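Local coordinates for protein diaminopropionate ammonia-lyase (Escherichia coli, PDB 4D9I) that catalyses the pyridoxal-phosphate-dependent alpha,beta-elimination of both the L- and D-isomers of diaminopropionate, giving pyruvate and ammonia, at residues F102-K106 with W129-L134; P199-M203 with N295-W299. All blocks are in the same frame, centred on the assembly; numbering follows the deposited sequence.

Contact 1. Residues F102-K106 with W129-L134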
ATOM      1  N   PHE B 102      37.093  10.553  -1.641  1.00 42.29           N
ATOM      2  CA  PHE B 102      36.810   9.172  -1.262  1.00 40.38           C
ATOM      3  C   PHE B 102      37.531   8.205  -2.193  1.00 42.73           C
ATOM      4  O   PHE B 102      38.013   7.164  -1.743  1.00 42.06           O
ATOM      5  CB  PHE B 102      35.298   8.929  -1.316  1.00 38.68           C
ATOM      6  CG  PHE B 102      34.852   7.655  -0.654  1.00 36.54           C
ATOM      7  CD1 PHE B 102      34.460   6.557  -1.420  1.00 37.14           C
ATOM      8  CD2 PHE B 102      34.788   7.556   0.731  1.00 34.00           C
ATOM      9  CE1 PHE B 102      34.026   5.382  -0.806  1.00 35.27           C
ATOM     10  CE2 PHE B 102      34.359   6.381   1.347  1.00 32.54           C
ATOM     11  CZ  PHE B 102      33.968   5.299   0.576  1.00 32.75           C
ATOM     12  N   GLU B 103      37.622   8.560  -3.481  1.00 45.92           N
ATOM     13  CA  GLU B 103      38.365   7.762  -4.460  1.00 48.39           C
ATOM     14  C   GLU B 103      39.861   7.756  -4.170  1.00 49.68           C
ATOM     15  O   GLU B 103      40.516   6.724  -4.321  1.00 49.92           O
ATOM     16  CB  GLU B 103      38.101   8.239  -5.887  1.00 52.80           C
ATOM     17  CG  GLU B 103      38.902   7.484  -6.946  1.00 56.92           C
ATOM     18  CD  GLU B 103      38.323   7.602  -8.343  1.00 61.02           C
ATOM     19  OE1 GLU B 103      37.377   8.399  -8.553  1.00 61.70           O
ATOM     20  OE2 GLU B 103      38.822   6.892  -9.245  1.00 64.65           O
ATOM     21  N   HIS B 104      40.403   8.896  -3.751  1.00 49.95           N
ATOM     22  CA  HIS B 104      41.791   8.919  -3.285  1.00 50.89           C
ATOM     23  C   HIS B 104      41.969   7.969  -2.136  1.00 47.97           C
ATOM     24  O   HIS B 104      42.986   7.263  -2.057  1.00 48.75           O
ATOM     25  CB  HIS B 104      42.245  10.323  -2.903  1.00 51.92           C
ATOM     26  CG  HIS B 104      42.583  11.200  -4.084  1.00 56.12           C
ATOM     27  ND1 HIS B 104      42.169  12.478  -4.177  1.00 57.29           N
ATOM     28  CD2 HIS B 104      43.310  10.937  -5.246  1.00 59.91           C
ATOM     29  CE1 HIS B 104      42.614  13.011  -5.333  1.00 61.31           C
ATOM     30  NE2 HIS B 104      43.310  12.065  -5.987  1.00 63.01           N
ATOM     31  N   LEU B 105      40.984   7.930  -1.239  1.00 44.54           N
ATOM     32  CA  LEU B 105      40.997   6.997  -0.106  1.00 42.44           C
ATOM     33  C   LEU B 105      40.899   5.540  -0.552  1.00 42.96           C
ATOM     34  O   LEU B 105      41.645   4.689  -0.057  1.00 42.49           O
ATOM     35  CB  LEU B 105      39.876   7.301   0.900  1.00 39.67           C
ATOM     36  CG  LEU B 105      40.192   8.165   2.122  1.00 39.03           C
ATOM     37  CD1 LEU B 105      38.975   8.298   3.020  1.00 36.38           C
ATOM     38  CD2 LEU B 105      41.370   7.592   2.900  1.00 39.58           C
ATOM     39  N   LYS B 106      39.967   5.263  -1.471  1.00 43.62           N
ATOM     40  CA  LYS B 106      39.792   3.919  -2.034  1.00 45.17           C
ATOM     41  C   LYS B 106      41.133   3.305  -2.448  1.00 48.59           C
ATOM     42  O   LYS B 106      41.434   2.153  -2.112  1.00 48.88           O
ATOM     43  CB  LYS B 106      38.826   3.934  -3.224  1.00 46.11           C
ATOM     44  CG  LYS B 106      37.368   4.188  -2.848  1.00 43.60           C
ATOM     45  CD  LYS B 106      36.434   4.109  -4.053  1.00 45.07           C
ATOM     46  CE  LYS B 106      36.131   2.667  -4.425  1.00 45.76           C
ATOM     47  NZ  LYS B 106      35.517   2.541  -5.771  1.00 49.29           N
ATOM     48  N   TRP B 129      29.933  -2.161   3.740  1.00 28.00           N
ATOM     49  CA  TRP B 129      29.954  -1.382   2.517  1.00 28.33           C
ATOM     50  C   TRP B 129      31.193  -0.516   2.456  1.00 28.23           C
ATOM     51  O   TRP B 129      31.899  -0.507   1.441  1.00 30.15           O
ATOM     52  CB  TRP B 129      28.670  -0.544   2.394  1.00 27.50           C
ATOM     53  CG  TRP B 129      28.680   0.335   1.185  1.00 28.22           C
ATOM     54  CD1 TRP B 129      28.215   0.031  -0.092  1.00 29.96           C
ATOM     55  CD2 TRP B 129      29.241   1.681   1.084  1.00 27.88           C
ATOM     56  NE1 TRP B 129      28.440   1.078  -0.953  1.00 30.68           N
ATOM     57  CE2 TRP B 129      29.045   2.103  -0.312  1.00 29.55           C
ATOM     58  CE3 TRP B 129      29.880   2.547   1.972  1.00 26.92           C
ATOM     59  CZ2 TRP B 129      29.449   3.351  -0.764  1.00 29.95           C
ATOM     60  CZ3 TRP B 129      30.296   3.799   1.501  1.00 27.31           C
ATOM     61  CH2 TRP B 129      30.087   4.186   0.162  1.00 28.87           C
ATOM     62  N   ALA B 130      31.472   0.217   3.530  1.00 26.19           N
ATOM     63  CA  ALA B 130      32.639   1.099   3.578  1.00 26.13           C
ATOM     64  C   ALA B 130      33.959   0.336   3.494  1.00 27.63           C
ATOM     65  O   ALA B 130      34.854   0.732   2.738  1.00 28.51           O
ATOM     66  CB  ALA B 130      32.603   1.976   4.821  1.00 24.20           C
ATOM     67  N   ALA B 131      34.073  -0.748   4.265  1.00 27.97           N
ATOM     68  CA  ALA B 131      35.238  -1.617   4.177  1.00 30.38           C
ATOM     69  C   ALA B 131      35.492  -2.091   2.739  1.00 32.94           C
ATOM     70  O   ALA B 131      36.640  -2.031   2.260  1.00 34.68           O
ATOM     71  CB  ALA B 131      35.116  -2.809   5.128  1.00 30.66           C
ATOM     72  N   GLN B 132      34.443  -2.570   2.062  1.00 33.95           N
ATOM     73  CA  GLN B 132      34.561  -3.038   0.666  1.00 37.15           C
ATOM     74  C   GLN B 132      35.079  -1.926  -0.249  1.00 37.48           C
ATOM     75  O   GLN B 132      36.047  -2.116  -0.970  1.00 39.93           O
ATOM     76  CB  GLN B 132      33.230  -3.608   0.124  1.00 38.54           C
ATOM     77  CG  GLN B 132      33.384  -4.421  -1.172  1.00 43.11           C
ATOM     78  CD  GLN B 132      32.052  -4.818  -1.817  1.00 44.85           C
ATOM     79  OE1 GLN B 132      31.020  -4.179  -1.605  1.00 44.11           O
ATOM     80  NE2 GLN B 132      32.078  -5.868  -2.628  1.00 48.77           N
ATOM     81  N   GLN B 133      34.432  -0.765  -0.201  1.00 35.65           N
ATOM     82  CA  GLN B 133      34.871   0.421  -0.940  1.00 36.33           C
ATOM     83  C   GLN B 133      36.354   0.776  -0.738  1.00 37.21           C
ATOM     84  O   GLN B 133      37.074   1.060  -1.698  1.00 39.24           O
ATOM     85  CB  GLN B 133      33.993   1.624  -0.552  1.00 34.12           C
ATOM     86  CG  GLN B 133      32.567   1.542  -1.072  1.00 34.28           C
ATOM     87  CD  GLN B 133      32.486   1.563  -2.588  1.00 37.19           C
ATOM     88  OE1 GLN B 133      31.833   0.719  -3.199  1.00 38.65           O
ATOM     89  NE2 GLN B 133      33.152   2.531  -3.203  1.00 38.88           N
ATOM     90  N   LEU B 134      36.802   0.767   0.512  1.00 35.78           N
ATOM     91  CA  LEU B 134      38.158   1.207   0.827  1.00 37.24           C
ATOM     92  C   LEU B 134      39.224   0.108   0.742  1.00 39.13           C
ATOM     93  O   LEU B 134      40.400   0.336   1.076  1.00 40.54           O
ATOM     94  CB  LEU B 134      38.195   1.911   2.196  1.00 35.54           C
ATOM     95  CG  LEU B 134      37.365   3.198   2.252  1.00 34.69           C
ATOM     96  CD1 LEU B 134      37.584   3.926   3.569  1.00 33.87           C
ATOM     97  CD2 LEU B 134      37.662   4.113   1.065  1.00 36.53           C
TER

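Contact 2. Residues P199-M203 with N295-W299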
ATOM      1  N   PRO B 199      31.714   6.241  17.903  1.00 26.78           N
ATOM      2  CA  PRO B 199      30.288   6.660  17.900  1.00 25.83           C
ATOM      3  C   PRO B 199      30.044   8.170  17.737  1.00 25.61           C
ATOM      4  O   PRO B 199      29.027   8.564  17.205  1.00 24.47           O
ATOM      5  CB  PRO B 199      29.768   6.217  19.281  1.00 27.06           C
ATOM      6  CG  PRO B 199      30.940   5.783  20.053  1.00 28.57           C
ATOM      7  CD  PRO B 199      32.051   5.451  19.101  1.00 28.20           C
ATOM      8  N   THR B 200      30.959   9.009  18.216  1.00 26.86           N
ATOM      9  CA  THR B 200      30.892  10.432  17.925  1.00 27.03           C
ATOM     10  C   THR B 200      30.925  10.681  16.408  1.00 25.84           C
ATOM     11  O   THR B 200      30.074  11.413  15.878  1.00 25.46           O
ATOM     12  CB  THR B 200      32.024  11.198  18.647  1.00 29.00           C
ATOM     13  OG1 THR B 200      31.853  11.053  20.065  1.00 30.37           O
ATOM     14  CG2 THR B 200      31.995  12.684  18.295  1.00 29.46           C
ATOM     15  N   TRP B 201      31.875  10.059  15.701  1.00 25.61           N
ATOM     16  CA  TRP B 201      31.947  10.246  14.249  1.00 24.84           C
ATOM     17  C   TRP B 201      30.684   9.783  13.580  1.00 23.26           C
ATOM     18  O   TRP B 201      30.186  10.429  12.644  1.00 22.48           O
ATOM     19  CB  TRP B 201      33.129   9.512  13.640  1.00 25.27           C
ATOM     20  CG  TRP B 201      34.473  10.184  13.833  1.00 27.09           C
ATOM     21  CD1 TRP B 201      34.750  11.543  13.837  1.00 28.34           C
ATOM     22  CD2 TRP B 201      35.774   9.529  14.007  1.00 28.27           C
ATOM     23  NE1 TRP B 201      36.094  11.770  14.022  1.00 29.78           N
ATOM     24  CE2 TRP B 201      36.764  10.602  14.117  1.00 29.74           C
ATOM     25  CE3 TRP B 201      36.205   8.204  14.072  1.00 28.18           C
ATOM     26  CZ2 TRP B 201      38.116  10.339  14.300  1.00 30.89           C
ATOM     27  CZ3 TRP B 201      37.571   7.956  14.255  1.00 29.34           C
ATOM     28  CH2 TRP B 201      38.503   8.999  14.361  1.00 30.70           C
ATOM     29  N   ILE B 202      30.172   8.648  14.043  1.00 22.77           N
ATOM     30  CA  ILE B 202      28.952   8.070  13.481  1.00 21.92           C
ATOM     31  C   ILE B 202      27.772   9.034  13.609  1.00 21.84           C
ATOM     32  O   ILE B 202      27.015   9.224  12.661  1.00 20.99           O
ATOM     33  CB  ILE B 202      28.628   6.701  14.106  1.00 21.85           C
ATOM     34  CG1 ILE B 202      29.639   5.659  13.621  1.00 22.39           C
ATOM     35  CG2 ILE B 202      27.205   6.269  13.751  1.00 20.99           C
ATOM     36  CD1 ILE B 202      29.656   4.370  14.422  1.00 23.13           C
ATOM     37  N   MET B 203      27.643   9.664  14.779  1.00 23.00           N
ATOM     38  CA  MET B 203      26.537  10.577  15.042  1.00 23.23           C
ATOM     39  C   MET B 203      26.652  11.867  14.267  1.00 23.26           C
ATOM     40  O   MET B 203      25.650  12.416  13.802  1.00 22.82           O
ATOM     41  CB  MET B 203      26.446  10.887  16.532  1.00 24.95           C
ATOM     42  CG  MET B 203      25.901   9.711  17.313  1.00 25.40           C
ATOM     43  SD  MET B 203      26.158   9.949  19.071  1.00 28.38           S
ATOM     44  CE  MET B 203      24.968  11.262  19.386  1.00 28.60           C
ATOM     45  N   ASN B 295      22.826   5.006  24.469  1.00 44.68           N
ATOM     46  CA  ASN B 295      24.110   5.579  24.083  1.00 44.59           C
ATOM     47  C   ASN B 295      24.311   6.863  24.907  1.00 44.91           C
ATOM     48  O   ASN B 295      23.537   7.803  24.758  1.00 43.99           O
ATOM     49  CB  ASN B 295      24.070   5.865  22.572  1.00 41.96           C
ATOM     50  CG  ASN B 295      25.281   6.628  22.050  1.00 42.20           C
ATOM     51  OD1 ASN B 295      26.137   7.085  22.795  1.00 43.69           O
ATOM     52  ND2 ASN B 295      25.341   6.773  20.723  1.00 41.28           N
ATOM     53  N   PRO B 296      25.334   6.901  25.782  1.00 47.02           N
ATOM     54  CA  PRO B 296      25.548   8.099  26.621  1.00 48.10           C
ATOM     55  C   PRO B 296      25.720   9.396  25.821  1.00 46.48           C
ATOM     56  O   PRO B 296      25.306  10.464  26.284  1.00 46.38           O
ATOM     57  CB  PRO B 296      26.841   7.787  27.398  1.00 50.88           C
ATOM     58  CG  PRO B 296      27.045   6.321  27.275  1.00 51.64           C
ATOM     59  CD  PRO B 296      26.340   5.851  26.033  1.00 48.80           C
ATOM     60  N   LEU B 297      26.338   9.306  24.640  1.00 45.22           N
ATOM     61  CA  LEU B 297      26.511  10.481  23.783  1.00 44.07           C
ATOM     62  C   LEU B 297      25.155  11.017  23.311  1.00 41.92           C
ATOM     63  O   LEU B 297      24.920  12.230  23.316  1.00 41.79           O
ATOM     64  CB  LEU B 297      27.422  10.179  22.594  1.00 43.52           C
ATOM     65  CG  LEU B 297      28.880   9.817  22.882  1.00 45.45           C
ATOM     66  CD1 LEU B 297      29.525   9.236  21.632  1.00 44.70           C
ATOM     67  CD2 LEU B 297      29.688  11.000  23.395  1.00 47.48           C
ATOM     68  N   GLY B 298      24.265  10.099  22.937  1.00 40.20           N
ATOM     69  CA  GLY B 298      22.936  10.454  22.510  1.00 38.63           C
ATOM     70  C   GLY B 298      22.042  10.882  23.660  1.00 39.68           C
ATOM     71  O   GLY B 298      21.289  11.842  23.533  1.00 38.69           O
ATOM     72  N   TRP B 299      22.149  10.175  24.784  1.00 41.48           N
ATOM     73  CA  TRP B 299      21.279  10.397  25.929  1.00 42.96           C
ATOM     74  C   TRP B 299      21.429  11.797  26.458  1.00 43.85           C
ATOM     75  O   TRP B 299      20.452  12.421  26.871  1.00 43.63           O
ATOM     76  CB  TRP B 299      21.598   9.394  27.037  1.00 45.58           C
ATOM     77  CG  TRP B 299      20.948   9.759  28.343  1.00 47.21           C
ATOM     78  CD1 TRP B 299      21.569  10.003  29.565  1.00 50.43           C
ATOM     79  CD2 TRP B 299      19.513   9.977  28.586  1.00 46.97           C
ATOM     80  NE1 TRP B 299      20.640  10.330  30.527  1.00 51.83           N
ATOM     81  CE2 TRP B 299      19.388  10.338  30.004  1.00 49.60           C
ATOM     82  CE3 TRP B 299      18.350   9.907  27.790  1.00 44.69           C
ATOM     83  CZ2 TRP B 299      18.159  10.607  30.591  1.00 50.22           C
ATOM     84  CZ3 TRP B 299      17.109  10.186  28.400  1.00 45.22           C
ATOM     85  CH2 TRP B 299      17.023  10.530  29.768  1.00 47.66           C
TER

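Contact 1. Residues F102-K106 with W129-L134
F102 meets W129 and Q133 of helix 122-133 and L134 just after it, and its contacts differ in kind. Over one face of the phenyl ring lies the CD2 methyl of L134, 4.2 Å from the ring centroid and 21° off the ring normal, a CH-pi contact displaced toward the rim. At the ring edge sits Q133, whose CB is 3.8 Å from F102 CE1 and whose NE2 lies in the ring plane. W129 adds a third, looser neighbour: the two six-membered rings are nearly parallel, at 16°, but slid so far apart that they barely overlap, and the closest atoms are F102 CZ and W129 CH2 at 4.1 Å. With CG anti to the backbone N (chi1 -167°), F102 swings its ring across to this group. An alanine here, taking away the ring, would probably open a gap between L134 CD2, Q133 and W129 and leave the L134 methyl without its CH-pi partner.

Apolar packing continues at L105, whose CB is 3.9 Å from L134 CD2. The same methyl lies against the K106 backbone, 3.6 Å from K106 N.

The polar side chains meet without a hydrogen bond. K106 runs alongside Q133, pointing the same way, and K106 CE comes 3.2 Å from Q133 NE2. K106 NZ and Q133 NE2 lie 3.5 Å apart, and since both are donors, no bond forms between them.

L105 and W129 also pack on helix 81-93. Helix 122-133 links the adjacent parallel strands 114-118 and 137-142 as a beta-alpha-beta crossover, and helix 102-106, which precedes strand 114-118, packs against its C-terminal end in this fold type II pyridoxal-phosphate enzyme.

Contact 2. Residues P199-M203 with N295-W299
L297 projects from the first turn of helix 296-305 against helix 197-206, its side chain crossing those of P199 and T200 at about a right angle. Its CD1 methyl does the touching, 3.8 Å from P199 CB and 3.3 Å from T200 OG1. The hydroxyl bonds to the carbonyl of T196 one turn earlier, so the methyl meets an oxygen already engaged.

M203 reaches further across. Its chain is extended through chi2 and then bends at chi3 (71°), setting SD 3.7 Å from L297 CB and carrying CE to G298 N at 3.8 Å, against a residue with no side chain. The packing joins helix 197-206, which follows the strands of the four-stranded parallel sheet, to helix 296-305, which leads into strand 308-312 of the seven-stranded mixed sheet, and A235 of helix 235-248 lies against both M203 and N295.

N295 is the N-cap of helix 296-305. Its CG stands anti to the backbone N (chi1 173°), and OD1 accepts from L297 N at 2.9 Å, with the donor well above the carbonyl plane and the N-H...O angle bent to 133°. The other end of the amide, ND2, faces M203 SD at 3.7 Å and is buried with no hydrogen-bonding partner in the model.

Contacts 1 and 2 follow in series along the chain, the first closing before the second opens. Their centres are 23 Å apart and their nearest atoms about 10 Å, so they do not touch. Helix 81-93 lies against L105 and W129 of contact 1 and, through W201 and I202, against the 199-203 helix on residues that take no part in contact 2. Contact 1 is centred about 23 Å from the chain centre, contact 2 about 12 Å. Both lie away from K77, which carries the pyridoxal phosphate, and D120, the probable proton acceptor for the L-isomer, although W129 touches M78, next to K77, and the N295 side chain is about 7 Å from a bound Tris molecule.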